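Local coordinates for histidine--tRNA ligase (Staphylococcus aureus, PDB 1QE0), which joins L-histidine to its cognate tRNA at the expense of ATP, working as a homodimeric class II aminoacyl-tRNA synthetase, at residues 269-274 with 318-323; 158-163 with 248-253. All coordinates share one frame; numbering follows the deposited sequence.

In the fold
Along the chain from the N terminus, contact 2 opens first, on strand 159-165, and closes at 248-253, shortly after helix 231-245; the loop between them contains several helices. Contact 1 follows in series: it leaves from the end of strand 265-272 and closes at 318-323, where helix 310-319 ends, so the two loops neither nest nor cross. Their centres lie about 16 Å apart, yet both reach one mixed sheet, contact 1 through strand 265-272, which is the antiparallel neighbour of strand 159-165. Contact 2 adds the short strand 250-251 to this sheet, and contact 1 ties a strand end to the C-terminal end of a helix.

Contact 1 of 2, residues 269-274 with 318-323; sequences LMMDNP and EEEGIE
Asn-273 reaches the end of helix 310-319 through its side-chain amide: ND2 donates to OE2 of Glu-320 over 3.1 Å. The N-H...O angle of 146° shows a moderately bent bond. OE2 lies nearly in the amide plane and accepts with its anti lone pair, while the amide and carboxylate planes stand 61° apart. Chi1 of -161° sets CG of Asn-273 opposite the backbone N and carries the amide across to the helix. There its OD1 lies 3.5 Å from CB of Glu-319, and it also accepts from the backbone N of Asn-275, so both ends of the amide have a partner.

The more enclosed side is built on Met-271, a buried residue whose SD meets Glu-320 OE2 at 3.3 Å. Its side chain arrives from the direction opposite to the glutamate and also packs on Leu-156 and Leu-159. Its strand belongs to the large mixed sheet of the class II catalytic core, and the helix end adjoins it. A Schellman motif ends the helix here, with Gly-321 at positive phi and two bonds back into the last turn, one of them from Gly-321 N to Glu-318 O. Glu-320, just before that glycine, sends its carboxylate back to the strand end, and its OE1 accepts from the backbone N of Lys-157.

Toward the looser side, the partly exposed Glu-319 contributes mainly CB; its chain bends at chi2 and the carboxylate leads away from the strand.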
loop_
_atom_site.group_PDB
_atom_site.type_symbol
_atom_site.label_atom_id
_atom_site.label_comp_id
_atom_site.label_asym_id
_atom_site.label_seq_id
_atom_site.Cartn_x
_atom_site.Cartn_y
_atom_site.Cartn_z
ATOM N N LEU A 269 -10.781 -7.052 -18.129
ATOM C CA LEU A 269 -9.768 -8.100 -18.231
ATOM C C LEU A 269 -10.462 -9.269 -17.594
ATOM O O LEU A 269 -11.109 -9.118 -16.544
ATOM C CB LEU A 269 -8.516 -7.783 -17.414
ATOM C CG LEU A 269 -7.181 -8.311 -17.966
ATOM C CD1 LEU A 269 -6.099 -8.237 -16.966
ATOM C CD2 LEU A 269 -7.293 -9.709 -18.405
ATOM N N MET A 270 -10.405 -10.426 -18.237
ATOM C CA MET A 270 -11.061 -11.558 -17.629
ATOM C C MET A 270 -10.240 -12.822 -17.551
ATOM O O MET A 270 -9.241 -13.001 -18.254
ATOM C CB MET A 270 -12.472 -11.795 -18.196
ATOM C CG MET A 270 -12.899 -10.859 -19.312
ATOM S SD MET A 270 -14.685 -10.808 -19.468
ATOM C CE MET A 270 -15.097 -10.093 -17.919
ATOM N N MET A 271 -10.599 -13.593 -16.534
ATOM C CA MET A 271 -9.971 -14.841 -16.174
ATOM C C MET A 271 -10.920 -15.959 -16.464
ATOM O O MET A 271 -12.090 -15.955 -16.038
ATOM C CB MET A 271 -9.655 -14.805 -14.668
ATOM C CG MET A 271 -9.522 -16.142 -13.918
ATOM S SD MET A 271 -7.815 -16.728 -13.715
ATOM C CE MET A 271 -6.899 -15.255 -13.937
ATOM N N ASP A 272 -10.418 -16.883 -17.257
ATOM C CA ASP A 272 -11.159 -18.067 -17.602
ATOM C C ASP A 272 -10.699 -19.065 -16.544
ATOM O O ASP A 272 -9.521 -19.466 -16.530
ATOM C CB ASP A 272 -10.743 -18.581 -18.991
ATOM C CG ASP A 272 -11.203 -17.683 -20.125
ATOM O OD1 ASP A 272 -10.390 -17.448 -21.057
ATOM O OD2 ASP A 272 -12.378 -17.248 -20.093
ATOM N N ASN A 273 -11.576 -19.388 -15.602
ATOM C CA ASN A 273 -11.222 -20.365 -14.586
ATOM C C ASN A 273 -12.436 -21.139 -14.101
ATOM O O ASN A 273 -13.271 -20.602 -13.378
ATOM C CB ASN A 273 -10.481 -19.723 -13.417
ATOM C CG ASN A 273 -9.715 -20.743 -12.595
ATOM O OD1 ASN A 273 -10.328 -21.582 -11.912
ATOM N ND2 ASN A 273 -8.374 -20.700 -12.673
ATOM N N PRO A 274 -12.515 -22.437 -14.462
ATOM C CA PRO A 274 -13.563 -23.420 -14.150
ATOM C C PRO A 274 -14.023 -23.515 -12.692
ATOM O O PRO A 274 -15.175 -23.884 -12.431
ATOM C CB PRO A 274 -12.955 -24.741 -14.649
ATOM C CG PRO A 274 -11.488 -24.514 -14.502
ATOM C CD PRO A 274 -11.368 -23.124 -15.082
ATOM N N GLU A 318 -4.757 -18.117 -6.485
ATOM C CA GLU A 318 -5.170 -19.329 -5.799
ATOM C C GLU A 318 -5.710 -20.331 -6.822
ATOM O O GLU A 318 -5.119 -21.415 -7.010
ATOM C CB GLU A 318 -6.276 -18.995 -4.807
ATOM C CG GLU A 318 -6.070 -19.464 -3.390
ATOM C CD GLU A 318 -7.330 -19.246 -2.559
ATOM O OE1 GLU A 318 -8.259 -20.091 -2.644
ATOM O OE2 GLU A 318 -7.417 -18.211 -1.850
ATOM N N GLU A 319 -6.803 -19.955 -7.502
ATOM C CA GLU A 319 -7.439 -20.819 -8.498
ATOM C C GLU A 319 -6.494 -21.307 -9.579
ATOM O O GLU A 319 -6.677 -22.398 -10.091
ATOM C CB GLU A 319 -8.623 -20.125 -9.167
ATOM C CG GLU A 319 -9.674 -19.541 -8.238
ATOM C CD GLU A 319 -10.438 -20.569 -7.426
ATOM O OE1 GLU A 319 -9.876 -21.633 -7.110
ATOM O OE2 GLU A 319 -11.606 -20.298 -7.066
ATOM N N GLU A 320 -5.531 -20.475 -9.966
ATOM C CA GLU A 320 -4.569 -20.848 -10.991
ATOM C C GLU A 320 -3.466 -21.668 -10.363
ATOM O O GLU A 320 -2.564 -22.142 -11.048
ATOM C CB GLU A 320 -3.974 -19.609 -11.666
ATOM C CG GLU A 320 -5.003 -18.735 -12.403
ATOM C CD GLU A 320 -5.065 -18.963 -13.925
ATOM O OE1 GLU A 320 -4.068 -18.626 -14.627
ATOM O OE2 GLU A 320 -6.129 -19.448 -14.399
ATOM N N GLY A 321 -3.528 -21.816 -9.050
ATOM C CA GLY A 321 -2.524 -22.585 -8.352
ATOM C C GLY A 321 -1.186 -21.902 -8.426
ATOM O O GLY A 321 -0.198 -22.486 -8.859
ATOM N N ILE A 322 -1.145 -20.649 -8.012
ATOM C CA ILE A 322 0.108 -19.909 -8.039
ATOM C C ILE A 322 0.577 -19.524 -6.632
ATOM O O ILE A 322 -0.232 -19.276 -5.705
ATOM C CB ILE A 322 0.006 -18.687 -8.977
ATOM C CG1 ILE A 322 -0.364 -19.185 -10.389
ATOM C CG2 ILE A 322 1.293 -17.867 -8.951
ATOM C CD1 ILE A 322 -0.305 -18.158 -11.482
ATOM N N GLU A 323 1.894 -19.609 -6.465
ATOM C CA GLU A 323 2.556 -19.283 -5.209
ATOM C C GLU A 323 3.484 -18.088 -5.434
ATOM O O GLU A 323 4.101 -17.952 -6.490
ATOM C CB GLU A 323 3.338 -20.492 -4.694
#

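Contact 2 of 2, residues 158-163 with 248-253. Unlike the reference sequence in segment 248-253: Thr-250 (reference Ile).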
loop_
_atom_site.group_PDB
_atom_site.type_symbol
_atom_site.label_atom_id
_atom_site.label_comp_id
_atom_site.label_asym_id
_atom_site.label_seq_id
_atom_site.Cartn_x
_atom_site.Cartn_y
_atom_site.Cartn_z
ATOM N N HIS A 158 -4.682 -17.391 -17.805
ATOM C CA HIS A 158 -5.836 -17.576 -18.687
ATOM C C HIS A 158 -6.668 -16.309 -18.763
ATOM O O HIS A 158 -7.893 -16.308 -18.588
ATOM C CB HIS A 158 -6.618 -18.854 -18.317
ATOM C CG HIS A 158 -5.870 -20.122 -18.642
ATOM N ND1 HIS A 158 -4.711 -20.137 -19.398
ATOM C CD2 HIS A 158 -6.131 -21.420 -18.349
ATOM C CE1 HIS A 158 -4.296 -21.382 -19.559
ATOM N NE2 HIS A 158 -5.144 -22.176 -18.933
ATOM N N LEU A 159 -5.938 -15.220 -19.005
ATOM C CA LEU A 159 -6.485 -13.866 -19.112
ATOM C C LEU A 159 -7.121 -13.658 -20.470
ATOM O O LEU A 159 -6.757 -14.316 -21.441
ATOM C CB LEU A 159 -5.381 -12.819 -18.894
ATOM C CG LEU A 159 -5.044 -12.427 -17.462
ATOM C CD1 LEU A 159 -5.932 -13.196 -16.507
ATOM C CD2 LEU A 159 -3.573 -12.675 -17.210
ATOM N N LYS A 160 -8.010 -12.684 -20.548
ATOM C CA LYS A 160 -8.720 -12.406 -21.779
ATOM C C LYS A 160 -9.248 -10.979 -21.710
ATOM O O LYS A 160 -10.156 -10.671 -20.932
ATOM C CB LYS A 160 -9.805 -13.484 -21.914
ATOM C CG LYS A 160 -11.182 -13.123 -22.393
ATOM C CD LYS A 160 -12.113 -14.198 -21.832
ATOM C CE LYS A 160 -12.685 -15.161 -22.869
ATOM N NZ LYS A 160 -11.733 -16.153 -23.451
ATOM N N LEU A 161 -8.554 -10.101 -22.435
ATOM C CA LEU A 161 -8.869 -8.670 -22.496
ATOM C C LEU A 161 -10.007 -8.441 -23.480
ATOM O O LEU A 161 -9.948 -8.864 -24.613
ATOM C CB LEU A 161 -7.607 -7.865 -22.882
ATOM C CG LEU A 161 -7.511 -6.343 -23.091
ATOM C CD1 LEU A 161 -8.846 -5.683 -22.952
ATOM C CD2 LEU A 161 -6.539 -5.728 -22.120
ATOM N N VAL A 162 -11.030 -7.747 -23.021
ATOM C CA VAL A 162 -12.203 -7.456 -23.798
ATOM C C VAL A 162 -12.388 -5.944 -23.836
ATOM O O VAL A 162 -12.456 -5.296 -22.791
ATOM C CB VAL A 162 -13.401 -8.110 -23.136
ATOM C CG1 VAL A 162 -14.649 -7.832 -23.903
ATOM C CG2 VAL A 162 -13.161 -9.596 -23.000
ATOM N N ILE A 163 -12.470 -5.388 -25.046
ATOM C CA ILE A 163 -12.620 -3.943 -25.257
ATOM C C ILE A 163 -13.825 -3.602 -26.133
ATOM O O ILE A 163 -14.401 -4.465 -26.769
ATOM C CB ILE A 163 -11.383 -3.355 -25.938
ATOM C CG1 ILE A 163 -11.257 -3.914 -27.335
ATOM C CG2 ILE A 163 -10.115 -3.718 -25.176
ATOM C CD1 ILE A 163 -10.076 -3.346 -28.078
ATOM N N PRO A 248 -3.449 -9.385 -27.249
ATOM C CA PRO A 248 -4.659 -9.955 -27.823
ATOM C C PRO A 248 -5.863 -9.360 -27.118
ATOM O O PRO A 248 -5.777 -9.062 -25.923
ATOM C CB PRO A 248 -4.504 -11.443 -27.503
ATOM C CG PRO A 248 -3.037 -11.629 -27.233
ATOM C CD PRO A 248 -2.738 -10.393 -26.455
ATOM N N TYR A 249 -6.975 -9.216 -27.846
ATOM C CA TYR A 249 -8.185 -8.639 -27.305
ATOM C C TYR A 249 -9.429 -9.152 -28.012
ATOM O O TYR A 249 -9.400 -9.524 -29.185
ATOM C CB TYR A 249 -8.142 -7.139 -27.482
ATOM C CG TYR A 249 -8.162 -6.744 -28.917
ATOM C CD1 TYR A 249 -9.362 -6.611 -29.592
ATOM C CD2 TYR A 249 -6.982 -6.516 -29.609
ATOM C CE1 TYR A 249 -9.402 -6.260 -30.930
ATOM C CE2 TYR A 249 -7.001 -6.160 -30.957
ATOM C CZ TYR A 249 -8.221 -6.032 -31.614
ATOM O OH TYR A 249 -8.271 -5.662 -32.943
ATOM N N THR A 250 -10.549 -9.050 -27.321
ATOM C CA THR A 250 -11.815 -9.487 -27.850
ATOM C C THR A 250 -12.701 -8.246 -27.848
ATOM O O THR A 250 -12.792 -7.535 -26.849
ATOM C CB THR A 250 -12.473 -10.605 -26.946
ATOM O OG1 THR A 250 -11.466 -11.437 -26.342
ATOM C CG2 THR A 250 -13.378 -11.506 -27.783
ATOM N N GLU A 251 -13.320 -7.960 -28.985
ATOM C CA GLU A 251 -14.216 -6.821 -29.077
ATOM C C GLU A 251 -15.624 -7.237 -28.681
ATOM O O GLU A 251 -16.255 -8.003 -29.359
ATOM C CB GLU A 251 -14.229 -6.296 -30.491
ATOM C CG GLU A 251 -12.858 -6.103 -31.049
ATOM C CD GLU A 251 -12.884 -5.347 -32.342
ATOM O OE1 GLU A 251 -13.627 -4.349 -32.429
ATOM O OE2 GLU A 251 -12.169 -5.743 -33.278
ATOM N N ASP A 252 -16.130 -6.755 -27.576
ATOM C CA ASP A 252 -17.458 -7.156 -27.207
ATOM C C ASP A 252 -18.345 -5.970 -27.373
ATOM O O ASP A 252 -18.541 -5.208 -26.432
ATOM C CB ASP A 252 -17.475 -7.628 -25.757
ATOM C CG ASP A 252 -18.866 -7.992 -25.253
ATOM O OD1 ASP A 252 -19.858 -7.969 -26.018
ATOM O OD2 ASP A 252 -18.951 -8.305 -24.051
ATOM N N PRO A 253 -18.966 -5.832 -28.545
ATOM C CA PRO A 253 -19.872 -4.727 -28.876
ATOM C C PRO A 253 -20.819 -4.376 -27.753
ATOM O O PRO A 253 -21.152 -3.223 -27.591
ATOM C CB PRO A 253 -20.640 -5.274 -30.060
ATOM C CG PRO A 253 -19.612 -6.071 -30.749
ATOM C CD PRO A 253 -18.954 -6.833 -29.624
#
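The Tyr-249 ring meets Ile-163 obliquely, with CD1 of the isoleucine 3.7 Å from CD1 of the ring, while CG of Glu-251 lies in the ring plane at its edge. Chi1 of Ile-163 (66°) wedges CG1 between its own backbone N and carbonyl carbon, and from there the extended chain carries CD1 to the tyrosine. Tyr-249 also touches Lys-239 and Asp-243 of helix 231-245, placing this apolar pair beside that helix.

Backbone bonds establish the pairing. Thr-250 N donates to Leu-161 O over 2.8 Å; Ile-163 N donates to Thr-250 O, also over 2.8 Å; and Asp-252 N donates to Ile-163 O over 3.0 Å. Thr-250 thus bonds to Leu-161 and Ile-163, the two residues flanking its bridge partner Val-162, which marks the strands as parallel; a second bridge joins Ile-163 to Glu-251. Three CA-H...O contacts supplement these bonds; in the shortest, CA of Val-162 is 3.1 Å from Thr-250 O. Strand 250-251 is thereby a parallel edge addition to the mostly antiparallel sheet of the class II core, alongside strand 159-165, which pairs with strand 265-272 as well.

On the sheet face bearing Val-162 and Thr-250, the valine uses both branches. CG1 lies against CB of Asp-252, while CG2 is 4.1 Å from CB of Thr-250. The threonine, which differs from the reference sequence, makes a weak additional bond from OG1 to Leu-161 O.

Glu-251 turns to the other face, where OE1 forms a salt bridge with Lys-239 NZ and a hydrogen bond with Tyr-235 OH; Asp-252 OD1 accepts locally from Asn-254 N. The chemistry therefore divides: main-chain amides and carbonyls set the register, apolar carbons fill in around them, and the Glu-251 carboxylate reaches helix 231-245, consistent with strand 250-251 being held to both sheet and helix.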